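Local structure of methionine-R-sulfoxide reductase (Neisseria meningitidis, 3MMH) at residues D10-Y15 with A146-E151; S24-E29 with A37-V42; W49-F54 with P72-R77; T76-G81 with D105-S110; R82-Q87 with G93-G98. The protein reduces the R form of free methionine sulfoxide to methionine, probably with cysteine chemistry in a pocket of its GAF domain. One frame throughout, in Å; residues are numbered along the deposited sequence. Where two conformers were deposited one is given.

Contact 1: residues D10-Y15 with A146-E151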
# COMPACT_ATOMS: atom_id res chain seq x y z
N ASP A 10 -18.99 4.41 16.88
CA ASP A 10 -18.27 3.80 17.98
C ASP A 10 -17.32 2.78 17.42
O ASP A 10 -17.64 2.01 16.51
CB ASP A 10 -19.30 3.07 18.88
CG ASP A 10 -18.69 2.19 19.91
OD1 ASP A 10 -18.08 2.78 20.84
OD2 ASP A 10 -18.69 0.96 19.71
N LYS A 11 -16.11 2.73 18.01
CA LYS A 11 -15.06 1.86 17.53
C LYS A 11 -15.49 0.42 17.37
O LYS A 11 -15.29 -0.22 16.34
CB LYS A 11 -13.82 2.00 18.46
CG LYS A 11 -12.62 1.17 18.01
CD LYS A 11 -11.63 0.86 19.17
CE LYS A 11 -11.02 2.06 19.80
NZ LYS A 11 -10.03 1.62 20.79
N ALA A 12 -16.01 -0.19 18.45
CA ALA A 12 -16.40 -1.60 18.42
C ALA A 12 -17.49 -1.83 17.36
O ALA A 12 -17.40 -2.81 16.59
CB ALA A 12 -16.84 -2.06 19.81
N ALA A 13 -18.49 -0.96 17.30
CA ALA A 13 -19.53 -1.11 16.32
C ALA A 13 -18.95 -1.03 14.92
O ALA A 13 -19.42 -1.71 14.01
CB ALA A 13 -20.64 -0.05 16.55
N LEU A 14 -17.95 -0.14 14.70
CA LEU A 14 -17.37 -0.02 13.37
C LEU A 14 -16.62 -1.28 12.97
O LEU A 14 -16.71 -1.72 11.84
CB LEU A 14 -16.50 1.25 13.29
CG LEU A 14 -15.96 1.57 11.88
CD1 LEU A 14 -17.03 1.80 10.89
CD2 LEU A 14 -15.01 2.77 11.96
N TYR A 15 -15.87 -1.89 13.89
CA TYR A 15 -15.26 -3.17 13.56
C TYR A 15 -16.30 -4.16 13.16
O TYR A 15 -16.12 -4.94 12.23
CB TYR A 15 -14.46 -3.72 14.76
CG TYR A 15 -13.07 -3.17 14.92
CD1 TYR A 15 -12.09 -3.53 13.99
CD2 TYR A 15 -12.69 -2.40 15.98
CE1 TYR A 15 -10.78 -3.12 14.16
CE2 TYR A 15 -11.38 -1.99 16.17
CZ TYR A 15 -10.42 -2.35 15.23
OH TYR A 15 -9.11 -2.00 15.39
N ALA A 146 -7.46 -5.19 19.83
CA ALA A 146 -6.78 -6.48 19.90
C ALA A 146 -7.75 -7.56 19.47
O ALA A 146 -7.39 -8.48 18.73
CB ALA A 146 -6.22 -6.70 21.30
N LEU A 147 -8.98 -7.57 19.98
CA LEU A 147 -9.94 -8.60 19.65
C LEU A 147 -10.23 -8.63 18.13
O LEU A 147 -10.12 -9.66 17.48
CB LEU A 147 -11.24 -8.42 20.44
CG LEU A 147 -12.29 -9.51 20.21
CD1 LEU A 147 -11.90 -10.73 21.06
CD2 LEU A 147 -13.70 -9.01 20.63
N TYR A 148 -10.64 -7.50 17.60
CA TYR A 148 -11.09 -7.46 16.22
C TYR A 148 -10.00 -7.50 15.20
O TYR A 148 -10.14 -8.19 14.18
CB TYR A 148 -12.03 -6.27 16.01
CG TYR A 148 -13.37 -6.49 16.66
CD1 TYR A 148 -14.21 -7.54 16.30
CD2 TYR A 148 -13.89 -5.57 17.58
CE1 TYR A 148 -15.45 -7.71 16.93
CE2 TYR A 148 -15.14 -5.75 18.15
CZ TYR A 148 -15.89 -6.84 17.85
OH TYR A 148 -17.15 -7.00 18.45
N LEU A 149 -8.84 -6.90 15.47
CA LEU A 149 -7.71 -7.10 14.53
C LEU A 149 -7.19 -8.51 14.65
O LEU A 149 -6.69 -9.05 13.65
CB LEU A 149 -6.61 -6.07 14.74
CG LEU A 149 -7.02 -4.61 14.42
CD1 LEU A 149 -5.96 -3.65 14.88
CD2 LEU A 149 -7.33 -4.45 12.92
N GLY A 150 -7.33 -9.18 15.80
CA GLY A 150 -7.02 -10.60 15.85
C GLY A 150 -7.94 -11.43 15.00
O GLY A 150 -7.47 -12.37 14.33
N GLU A 151 -9.21 -11.09 14.96
CA GLU A 151 -10.12 -11.81 14.06
C GLU A 151 -9.81 -11.50 12.61
O GLU A 151 -9.89 -12.39 11.77
CB GLU A 151 -11.57 -11.41 14.39
CG GLU A 151 -12.12 -11.91 15.73
CD GLU A 151 -11.96 -13.42 15.89
OE1 GLU A 151 -12.29 -14.16 14.95
OE2 GLU A 151 -11.38 -13.83 16.91
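The rings of Tyr15 and Tyr148 lie near parallel but slid apart, each with the partner's CB over one face. Their planes differ by 25° and their centroids are 5.3 Å apart, so the rings barely overlap. Tyr148 CB makes a CH-pi contact over one face of the Tyr15 ring, 3.6 Å from its centroid and a little toward the rim. In return Tyr15 CB lies over a face of the Tyr148 ring, 3.4 Å from Tyr148 CD2. In both tyrosines CG is anti to the carbonyl carbon (chi1 -82° in Tyr15), which lets each ring lie beside the partner's first side-chain carbon.

Leu149 meets the far end of Tyr15. Its CG is 3.5 Å from Tyr15 OH, and its CD2 comes to the ring edge near the plane, 3.9 Å from Tyr15 CE1. The hydroxyl itself is held by Asp145, which also belongs to a magnesium site. Ala12 adds a lighter touch through its O, 4.0 Å from Tyr148 CE2.

Asp10 caps the first helix: its OD2 accepts from Ala13 N at 3.1 Å. The short helix segments run almost parallel, at 12°, with axes 10.5 Å apart. Leu149 also reaches Ile117 and Val119 of the sheet. This is the side-by-side pairing of helices 11-27 and 143-165, from the two ends of the chain, in the helical layer that backs the antiparallel sheet of this GAF-type fold.

Contact 2: residues S24-E29 with A37-V42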
# COMPACT_ATOMS: atom_id res chain seq x y z
N SER A 24 -15.43 -10.07 2.67
CA SER A 24 -16.03 -10.16 1.34
C SER A 24 -15.07 -9.71 0.26
O SER A 24 -14.92 -10.35 -0.78
CB SER A 24 -17.25 -9.23 1.26
OG SER A 24 -17.74 -9.26 -0.09
N VAL A 25 -14.40 -8.56 0.50
CA VAL A 25 -13.50 -8.00 -0.48
C VAL A 25 -12.32 -8.97 -0.73
O VAL A 25 -12.00 -9.25 -1.90
CB VAL A 25 -13.00 -6.64 0.02
CG1 VAL A 25 -11.80 -6.18 -0.71
CG2 VAL A 25 -14.09 -5.55 0.00
N VAL A 26 -11.73 -9.53 0.26
CA VAL A 26 -10.59 -10.40 0.11
C VAL A 26 -10.94 -11.79 -0.35
O VAL A 26 -10.10 -12.51 -0.85
CB VAL A 26 -9.65 -10.39 1.33
CG1 VAL A 26 -9.13 -8.99 1.63
CG2 VAL A 26 -10.25 -11.02 2.51
N ALA A 27 -12.22 -12.17 -0.21
CA ALA A 27 -12.70 -13.43 -0.70
C ALA A 27 -12.60 -13.54 -2.22
O ALA A 27 -12.51 -14.63 -2.76
CB ALA A 27 -14.14 -13.68 -0.26
N ASP A 28 -12.61 -12.39 -2.89
CA ASP A 28 -12.79 -12.36 -4.34
C ASP A 28 -11.47 -12.10 -5.06
O ASP A 28 -11.47 -11.72 -6.23
CB ASP A 28 -13.81 -11.29 -4.72
CG ASP A 28 -15.20 -11.59 -4.20
OD1 ASP A 28 -15.47 -12.76 -3.85
OD2 ASP A 28 -16.03 -10.65 -4.14
N GLU A 29 -10.36 -12.31 -4.36
CA GLU A 29 -9.02 -12.20 -4.99
C GLU A 29 -8.11 -13.19 -4.31
O GLU A 29 -8.27 -13.47 -3.12
CB GLU A 29 -8.53 -10.78 -4.84
CG GLU A 29 -7.12 -10.49 -5.33
CD GLU A 29 -6.90 -10.89 -6.78
OE1 GLU A 29 -7.59 -10.34 -7.68
OE2 GLU A 29 -6.07 -11.81 -7.03
N ALA A 37 -3.12 -4.97 0.42
CA ALA A 37 -3.26 -3.58 -0.00
C ALA A 37 -4.67 -3.10 0.19
O ALA A 37 -4.94 -2.00 0.74
CB ALA A 37 -2.76 -3.40 -1.43
N ASN A 38 -5.67 -3.88 -0.23
CA ASN A 38 -7.06 -3.44 -0.05
C ASN A 38 -7.45 -3.49 1.46
O ASN A 38 -8.24 -2.64 1.89
CB ASN A 38 -8.06 -4.27 -0.88
CG ASN A 38 -8.31 -3.67 -2.25
OD1 ASN A 38 -8.01 -2.40 -2.36
ND2 ASN A 38 -8.67 -4.41 -3.21
N THR A 39 -6.92 -4.42 2.23
CA THR A 39 -7.23 -4.43 3.65
C THR A 39 -6.71 -3.17 4.35
O THR A 39 -7.41 -2.54 5.12
CB THR A 39 -6.63 -5.70 4.34
OG1 THR A 39 -7.27 -6.86 3.75
CG2 THR A 39 -6.91 -5.74 5.81
N ALA A 40 -5.46 -2.76 4.03
CA ALA A 40 -4.94 -1.53 4.56
C ALA A 40 -5.81 -0.39 4.18
O ALA A 40 -6.07 0.56 4.96
CB ALA A 40 -3.48 -1.31 4.16
N ALA A 41 -6.26 -0.34 2.92
CA ALA A 41 -7.12 0.74 2.48
C ALA A 41 -8.41 0.83 3.22
O ALA A 41 -8.91 1.94 3.53
CB ALA A 41 -7.42 0.57 0.96
N VAL A 42 -9.06 -0.31 3.47
CA VAL A 42 -10.33 -0.31 4.21
C VAL A 42 -10.12 0.18 5.65
O VAL A 42 -10.88 1.03 6.15
CB VAL A 42 -11.03 -1.64 4.18
CG1 VAL A 42 -12.30 -1.59 5.02
CG2 VAL A 42 -11.41 -2.03 2.78
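Thr39 OG1 is bound to the carbonyl O of Asn35, one turn earlier in its own helix, and Val26 packs against it from the neighbouring helix. Val26 CG1 lies 3.5 Å from Thr39 OG1, and the two side chains cross at about a right angle. The threonine torsion explains the pairing. With OG1 beside the backbone N (chi1 -63°), the hydroxyl is turned back to the Asn35 carbonyl, and its flank is left to the valine methyl. Val26 CG1 is also beside its own backbone N, which aims that branch across the gap.

Val25 makes the second touch. Its CG1 is 4.2 Å from Asn38 CB, the apolar root of the asparagine.

The contact joins helices 11-27 and 32-47 in the helical layer of the GAF-type fold. Helix 143-165 lies beside them: Ile155 touches Val26, and Leu152 and Leu156 touch Thr39. Glu29 also bonds to the second subunit, where its OE1 meets Arg77 NE and Thr76 OG1.

The two segments meet by a methyl-to-hydroxyl contact and a looser aliphatic touch, with no hydrogen bond between them. Their polar ends are satisfied elsewhere: Thr39 OG1 by Asn35 O in the same helix, and Asn38 ND2 by Ala74 O of the second subunit.

Contact 3: residues W49-F54 with P72-R77. With SME (methionine sulfoxide), chain C.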
# COMPACT_ATOMS: atom_id res chain seq x y z
N TRP A 49 -6.47 5.89 11.16
CA TRP A 49 -5.25 5.82 11.88
C TRP A 49 -4.15 6.47 11.08
O TRP A 49 -4.13 6.47 9.88
CB TRP A 49 -4.87 4.35 12.17
CG TRP A 49 -5.83 3.62 13.05
CD1 TRP A 49 -6.45 4.10 14.17
CD2 TRP A 49 -6.32 2.31 12.85
NE1 TRP A 49 -7.27 3.14 14.72
CE2 TRP A 49 -7.18 2.03 13.95
CE3 TRP A 49 -6.12 1.32 11.93
CZ2 TRP A 49 -7.81 0.78 14.10
CZ3 TRP A 49 -6.75 0.09 12.10
CH2 TRP A 49 -7.60 -0.18 13.17
N PHE A 50 -3.15 6.98 11.79
CA PHE A 50 -1.97 7.60 11.18
C PHE A 50 -1.23 6.65 10.22
O PHE A 50 -0.80 7.09 9.13
CB PHE A 50 -1.00 7.99 12.32
CG PHE A 50 0.25 8.65 11.88
CD1 PHE A 50 0.25 9.92 11.29
CD2 PHE A 50 1.46 8.01 12.09
CE1 PHE A 50 1.44 10.52 10.85
CE2 PHE A 50 2.64 8.62 11.68
CZ PHE A 50 2.60 9.88 11.18
N TRP A 51 -1.09 5.39 10.56
CA TRP A 51 -0.43 4.43 9.75
C TRP A 51 -1.08 3.12 9.96
O TRP A 51 -1.36 2.71 11.10
CB TRP A 51 1.07 4.37 10.14
CG TRP A 51 2.02 3.77 9.15
CD1 TRP A 51 2.79 4.49 8.27
CD2 TRP A 51 2.30 2.38 8.89
NE1 TRP A 51 3.53 3.63 7.54
CE2 TRP A 51 3.27 2.33 7.89
CE3 TRP A 51 1.89 1.17 9.46
CZ2 TRP A 51 3.81 1.15 7.40
CZ3 TRP A 51 2.38 -0.01 8.99
CH2 TRP A 51 3.33 -0.03 7.95
N VAL A 52 -1.29 2.34 8.90
CA VAL A 52 -1.80 0.99 9.04
C VAL A 52 -1.31 0.13 7.86
O VAL A 52 -1.43 0.57 6.71
CB VAL A 52 -3.33 0.88 9.22
CG1 VAL A 52 -4.09 1.58 8.10
CG2 VAL A 52 -3.79 -0.54 9.44
N GLY A 53 -0.81 -1.05 8.13
CA GLY A 53 -0.28 -1.87 7.08
C GLY A 53 0.39 -3.09 7.56
O GLY A 53 0.14 -3.55 8.71
N PHE A 54 1.24 -3.67 6.74
CA PHE A 54 1.80 -5.00 6.96
C PHE A 54 3.29 -5.02 6.78
O PHE A 54 3.82 -4.33 5.89
CB PHE A 54 1.15 -6.01 6.02
CG PHE A 54 -0.35 -6.12 6.21
CD1 PHE A 54 -0.87 -6.97 7.16
CD2 PHE A 54 -1.23 -5.28 5.53
CE1 PHE A 54 -2.25 -7.01 7.34
CE2 PHE A 54 -2.60 -5.34 5.70
CZ PHE A 54 -3.08 -6.20 6.66
N PRO A 72 2.46 7.62 6.17
CA PRO A 72 3.76 8.10 5.70
C PRO A 72 4.78 6.97 5.52
O PRO A 72 4.66 5.90 6.10
CB PRO A 72 4.17 9.11 6.77
CG PRO A 72 3.45 8.61 8.00
CD PRO A 72 2.12 8.15 7.50
N LEU A 73 5.94 7.35 5.00
CA LEU A 73 6.87 6.26 4.47
C LEU A 73 7.37 5.72 5.79
O LEU A 73 7.34 6.33 6.86
CB LEU A 73 8.00 6.85 3.63
CG LEU A 73 8.93 7.82 4.36
CD1 LEU A 73 10.06 7.05 5.04
CD2 LEU A 73 9.49 8.87 3.42
N ALA A 74 7.87 4.50 5.68
CA ALA A 74 8.25 3.68 6.80
C ALA A 74 9.53 2.96 6.57
O ALA A 74 10.04 2.84 5.45
CB ALA A 74 7.12 2.60 7.12
N CYS A 75 10.12 2.47 7.64
CA CYS A 75 11.28 1.55 7.64
C CYS A 75 10.99 0.36 6.80
O CYS A 75 9.91 -0.22 6.95
CB CYS A 75 11.63 1.02 9.05
SG CYS A 75 11.82 2.31 10.36
N THR A 76 11.90 -0.12 5.96
CA THR A 76 11.64 -1.28 5.15
C THR A 76 11.90 -2.61 5.80
O THR A 76 11.34 -3.58 5.36
CB THR A 76 12.25 -1.23 3.75
OG1 THR A 76 13.67 -1.29 3.91
CG2 THR A 76 11.82 0.05 2.98
N ARG A 77 12.71 -2.61 6.83
CA ARG A 77 13.19 -3.81 7.48
C ARG A 77 13.21 -3.71 8.97
O ARG A 77 13.70 -2.80 9.48
CB ARG A 77 14.58 -4.22 6.95
CG ARG A 77 14.47 -4.78 5.54
CD ARG A 77 15.70 -5.20 4.86
NE ARG A 77 15.31 -5.70 3.53
CZ ARG A 77 15.10 -6.95 3.14
NH1 ARG A 77 15.24 -7.97 3.96
NH2 ARG A 77 14.77 -7.17 1.87
N SME C . 6.83 1.04 15.40
CA SME C . 7.20 -0.25 14.76
CB SME C . 7.92 -0.06 13.42
CG SME C . 7.01 0.10 12.19
S SME C . 6.37 1.71 12.02
OE SME C . 5.87 2.43 13.18
CE SME C . 5.35 1.50 10.63
C SME C . 7.98 -1.10 15.72
O SME C . 8.28 -2.25 15.36
OXT SME C . 8.29 -0.63 16.88
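Trp51 and Pro72 are joined by one polar bond, and it is weak. Trp51 NE1 donates to Pro72 O over 2.9 Å, but the N-H is well off line, at 129°. The carbonyl oxygen meets the indole at its edge, in the ring plane. The bond ties the side chain of the strand residue to the loop backbone.

Apolar contacts do most of the rest. Pro72 lies over one face of the Phe50 ring, crossing it at about a right angle. Its CD makes a CH-pi contact 4.2 Å from the ring centroid, and its CG comes within 3.5 Å of Phe50 CZ at the rim. Ala74 CB touches the indole obliquely, 3.6 Å from Trp51 CZ2.

Phe50 and Trp51 form a classic beta bulge opposite Asp134. The bulge stands at the start of strand 51-58, in the middle of the GAF-type antiparallel sheet. In Trp51 CG is anti to the backbone N (chi1 -161°), and the indole lies against the loop that carries Pro72 and Ala74.

The third kind of contact is with the substrate. The methyl CE of methionine sulfoxide sits 3.4 Å above the Trp51 ring plane, over the six-membered ring of the indole. Its nearest ring atom is Trp51 CE2, at 3.5 Å from CE. Pro72 also packs on Glu45 of the second subunit.

Contact 4: residues T76-G81 with D105-S110. With SME (methionine sulfoxide), chain C.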
# COMPACT_ATOMS: atom_id res chain seq x y z
N THR A 76 11.90 -0.12 5.96
CA THR A 76 11.64 -1.28 5.15
C THR A 76 11.90 -2.61 5.80
O THR A 76 11.34 -3.58 5.36
CB THR A 76 12.25 -1.23 3.75
OG1 THR A 76 13.67 -1.29 3.91
CG2 THR A 76 11.82 0.05 2.98
N ARG A 77 12.71 -2.61 6.83
CA ARG A 77 13.19 -3.81 7.48
C ARG A 77 13.21 -3.71 8.97
O ARG A 77 13.70 -2.80 9.48
CB ARG A 77 14.58 -4.22 6.95
CG ARG A 77 14.47 -4.78 5.54
CD ARG A 77 15.70 -5.20 4.86
NE ARG A 77 15.31 -5.70 3.53
CZ ARG A 77 15.10 -6.95 3.14
NH1 ARG A 77 15.24 -7.97 3.96
NH2 ARG A 77 14.77 -7.17 1.87
N ILE A 78 12.65 -4.70 9.65
CA ILE A 78 12.66 -4.78 11.12
C ILE A 78 13.24 -6.18 11.50
O ILE A 78 12.64 -7.19 11.18
CB ILE A 78 11.24 -4.56 11.72
CG1 ILE A 78 10.70 -3.17 11.32
CG2 ILE A 78 11.31 -4.65 13.25
CD1 ILE A 78 9.28 -2.98 11.67
N PRO A 79 14.37 -6.21 12.19
CA PRO A 79 14.91 -7.48 12.61
C PRO A 79 13.98 -8.25 13.55
O PRO A 79 13.34 -7.65 14.42
CB PRO A 79 16.23 -7.12 13.29
CG PRO A 79 16.55 -5.78 12.80
CD PRO A 79 15.26 -5.09 12.56
N PHE A 80 14.09 -9.59 13.49
CA PHE A 80 13.44 -10.43 14.51
C PHE A 80 13.75 -9.88 15.91
O PHE A 80 14.90 -9.63 16.23
CB PHE A 80 14.00 -11.86 14.42
CG PHE A 80 13.44 -12.78 15.44
CD1 PHE A 80 12.21 -13.33 15.28
CD2 PHE A 80 14.14 -13.03 16.62
CE1 PHE A 80 11.67 -14.14 16.22
CE2 PHE A 80 13.60 -13.81 17.60
CZ PHE A 80 12.36 -14.40 17.44
N GLY A 81 12.72 -9.79 16.74
CA GLY A 81 12.85 -9.39 18.13
C GLY A 81 13.04 -7.95 18.41
O GLY A 81 13.06 -7.60 19.58
N ASP A 105 12.23 -0.54 23.51
CA ASP A 105 12.76 -0.79 22.14
C ASP A 105 11.75 -0.54 20.98
O ASP A 105 11.86 -1.15 19.95
CB ASP A 105 13.33 -2.20 22.01
CG ASP A 105 14.19 -2.43 20.78
OD1 ASP A 105 14.99 -1.52 20.43
OD2 ASP A 105 14.08 -3.49 20.12
N HIS A 106 10.80 0.37 21.14
CA HIS A 106 9.97 0.86 20.05
C HIS A 106 10.86 1.41 18.94
O HIS A 106 11.86 2.12 19.21
CB HIS A 106 9.00 1.93 20.60
CG HIS A 106 8.21 2.60 19.55
ND1 HIS A 106 8.52 3.86 19.10
CD2 HIS A 106 7.14 2.20 18.83
CE1 HIS A 106 7.67 4.23 18.17
NE2 HIS A 106 6.83 3.21 17.95
N ILE A 107 10.49 1.07 17.71
CA ILE A 107 11.18 1.61 16.55
C ILE A 107 10.30 2.76 16.01
O ILE A 107 9.19 2.52 15.49
CB ILE A 107 11.50 0.53 15.53
CG1 ILE A 107 12.39 -0.55 16.07
CG2 ILE A 107 12.03 1.17 14.24
CD1 ILE A 107 12.52 -1.71 15.12
N ALA A 108 10.85 3.96 16.03
CA ALA A 108 10.15 5.15 15.62
C ALA A 108 10.38 5.48 14.12
O ALA A 108 11.09 6.42 13.79
CB ALA A 108 10.47 6.39 16.58
N CYS A 109 9.73 4.80 13.18
CA CYS A 109 9.92 5.09 11.72
C CYS A 109 9.35 6.46 11.44
O CYS A 109 9.80 7.11 10.51
CB CYS A 109 9.31 4.01 10.77
SG CYS A 109 9.85 2.37 11.14
N SER A 110 8.33 6.87 12.18
CA SER A 110 7.93 8.26 12.21
C SER A 110 8.07 8.79 13.57
O SER A 110 7.70 8.11 14.54
CB SER A 110 6.49 8.39 11.76
OG SER A 110 5.99 9.68 11.97
N SME C . 6.83 1.04 15.40
CA SME C . 7.20 -0.25 14.76
CB SME C . 7.92 -0.06 13.42
CG SME C . 7.01 0.10 12.19
S SME C . 6.37 1.71 12.02
OE SME C . 5.87 2.43 13.18
CE SME C . 5.35 1.50 10.63
C SME C . 7.98 -1.10 15.72
O SME C . 8.28 -2.25 15.36
OXT SME C . 8.29 -0.63 16.88
O HOH W 1 12.98 -5.58 21.44
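Ile78 and Ile107 meet in the wall of the substrate pocket, where edge strand 77-79 of the GAF-type sheet faces the loop 105-110. Ile78 CG2 touches Ile107 CD1 at 3.7 Å, and the two side chains slide past each other in opposite directions. The other branch of Ile78 turns to the substrate: with CG1 beside the backbone N (chi1 -60°), CD1 reaches 3.7 Å from CB of methionine sulfoxide. In the conformer given, Ile78 packs on both the loop and the ligand.

Further along, the chain leaves the strand and turns at Gly81, whose phi is positive (77°). Here the link is through water. One water donates to Gly81 O and to Asp105 OD2, at 2.7 Å from each. That same OD2 also takes the salt bridge from Arg82 NE and is close to Gly83 N, so several groups fix the carboxylate.

Across the contact, the backbone of Ile107 binds the amino acid part of the ligand. Ile107 N donates to OXT at 2.9 Å with a nearly straight bond, 166°. Ile107 O accepts from the ligand N at 2.8 Å. One residue thus reads both the carboxylate and the amine, consistent with an enzyme that acts on the free amino acid. Cys109 lies at the sulfoxide end, disulfide-bonded to Cys75 in this structure. Its SG is 3.6 Å from the ligand S.

Contact 5: residues R82-Q87 with G93-G98. With SME (methionine sulfoxide), chain C.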
# COMPACT_ATOMS: atom_id res chain seq x y z
N ARG A 82 13.18 -7.09 17.39
CA ARG A 82 13.39 -5.66 17.60
C ARG A 82 12.08 -4.93 17.31
O ARG A 82 11.34 -5.29 16.36
CB ARG A 82 14.46 -5.21 16.63
CG ARG A 82 15.86 -5.84 16.86
CD ARG A 82 16.47 -5.53 18.21
NE ARG A 82 16.38 -4.11 18.59
CZ ARG A 82 17.35 -3.25 18.33
NH1 ARG A 82 18.40 -3.57 17.67
NH2 ARG A 82 17.23 -1.99 18.71
N GLY A 83 11.84 -3.86 18.04
CA GLY A 83 10.65 -3.07 17.86
C GLY A 83 9.40 -3.77 18.37
O GLY A 83 9.44 -4.93 18.69
N VAL A 84 8.28 -3.04 18.39
CA VAL A 84 7.01 -3.69 18.70
C VAL A 84 6.77 -4.85 17.68
O VAL A 84 6.23 -5.87 18.05
CB VAL A 84 5.88 -2.66 18.72
CG1 VAL A 84 4.58 -3.26 19.19
CG2 VAL A 84 6.23 -1.45 19.60
N CYS A 85 7.06 -4.59 16.41
CA CYS A 85 6.80 -5.58 15.39
C CYS A 85 7.63 -6.87 15.58
O CYS A 85 7.08 -7.95 15.53
CB CYS A 85 7.02 -5.02 14.03
SG CYS A 85 5.80 -3.81 13.44
N GLY A 86 8.93 -6.68 15.83
CA GLY A 86 9.77 -7.83 16.05
C GLY A 86 9.48 -8.54 17.34
O GLY A 86 9.70 -9.78 17.46
N GLN A 87 9.05 -7.79 18.37
CA GLN A 87 8.56 -8.39 19.61
C GLN A 87 7.31 -9.21 19.45
O GLN A 87 7.20 -10.32 20.03
CB GLN A 87 8.29 -7.35 20.67
CG GLN A 87 9.52 -6.66 21.19
CD GLN A 87 9.26 -5.34 21.90
OE1 GLN A 87 8.11 -4.96 22.15
NE2 GLN A 87 10.34 -4.64 22.19
N GLY A 93 2.41 -13.30 19.55
CA GLY A 93 1.15 -12.75 19.94
C GLY A 93 1.06 -11.27 19.81
O GLY A 93 2.08 -10.62 19.60
N THR A 94 -0.13 -10.74 19.94
CA THR A 94 -0.44 -9.30 19.83
C THR A 94 0.23 -8.48 20.89
O THR A 94 0.35 -8.97 22.02
CB THR A 94 -1.95 -9.12 19.85
OG1 THR A 94 -2.45 -9.77 18.69
CG2 THR A 94 -2.39 -7.66 19.87
N VAL A 95 0.76 -7.32 20.50
CA VAL A 95 1.32 -6.35 21.43
C VAL A 95 0.55 -5.04 21.24
O VAL A 95 0.48 -4.52 20.12
CB VAL A 95 2.80 -6.15 21.18
CG1 VAL A 95 3.41 -5.16 22.17
CG2 VAL A 95 3.64 -7.45 21.22
N VAL A 96 -0.01 -4.55 22.33
CA VAL A 96 -0.71 -3.23 22.39
C VAL A 96 0.14 -2.26 23.17
O VAL A 96 0.53 -2.60 24.30
CB VAL A 96 -2.13 -3.34 22.97
CG1 VAL A 96 -2.81 -1.96 22.99
CG2 VAL A 96 -2.95 -4.39 22.25
N VAL A 97 0.37 -1.07 22.60
CA VAL A 97 1.24 -0.07 23.19
C VAL A 97 0.44 1.22 23.35
O VAL A 97 0.10 1.85 22.39
CB VAL A 97 2.54 0.18 22.35
CG1 VAL A 97 3.38 1.23 23.00
CG2 VAL A 97 3.30 -1.13 22.14
N GLY A 98 0.20 1.61 24.60
CA GLY A 98 -0.51 2.79 24.93
C GLY A 98 0.28 4.04 24.72
O GLY A 98 -0.28 5.10 24.41
N SME C . 6.83 1.04 15.40
CA SME C . 7.20 -0.25 14.76
CB SME C . 7.92 -0.06 13.42
CG SME C . 7.01 0.10 12.19
S SME C . 6.37 1.71 12.02
OE SME C . 5.87 2.43 13.18
CE SME C . 5.35 1.50 10.63
C SME C . 7.98 -1.10 15.72
O SME C . 8.28 -2.25 15.36
OXT SME C . 8.29 -0.63 16.88
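Val84 packs on Val95 and Val97, and these apolar contacts join the helix to the edge strand. Val84 CG1 sits between the two strand valines. It is 3.7 Å from Val95 CG1 and 3.9 Å from Val97 CG2. Val84 and Val97 reach toward each other tip to tip, and Val84 CG2 also touches Val97 CG2, at 3.9 Å. Val95 crosses the Val84 side chain at a slant. Branch CG1 of Val84 is anti to the backbone N (chi1 -174°), which carries it to the strand, while CG2 stays near the ligand carboxylate. Gln87 adds a looser touch of its backbone on Val95. Its amide is bound to His103 and to Pro104 O.

The helix segment runs nearly antiparallel to the strand, at 155°, with axes 9.2 Å apart. Helix 83-91 lies on the substrate side of the GAF-type sheet and leads by a short turn into strand 95-97, at the sheet's edge beside strand 115-123.

The hydrogen bonds belong to the substrate. Val84 N donates to OXT of methionine sulfoxide at 2.8 Å, and Cys85 N donates to its O, also at 2.8 Å and nearly straight (168°). The first turn of the helix thus takes both carboxylate oxygens with backbone N-H groups, and the helix end would probably stabilise their charge. Cys85 SG lies 3.5 Å from the same ligand O.

Contacts 1 and 2 belong to the helical layer and share helix 11-27. Contact 1 is partly buried and touches contact 3 through Tyr15 and Trp49; contact 2 is buried. Contacts 3, 4 and 5 line the methionine sulfoxide pocket. Contacts 3 and 4 are partly buried, share Thr76 and Arg77 and are joined by the Cys75-Cys109 disulfide. Contact 5 is buried and tied to contact 4 by the Asp105-Arg82 salt bridge. Contacts 2, 3 and 4 touch the second subunit. Contact 1 rests on aromatic packing, contact 2 on a methyl-hydroxyl and an aliphatic touch. Contact 3 offers an aromatic face to the ligand methyl, contacts 4 and 5 backbone hydrogen bonds to its amino acid end.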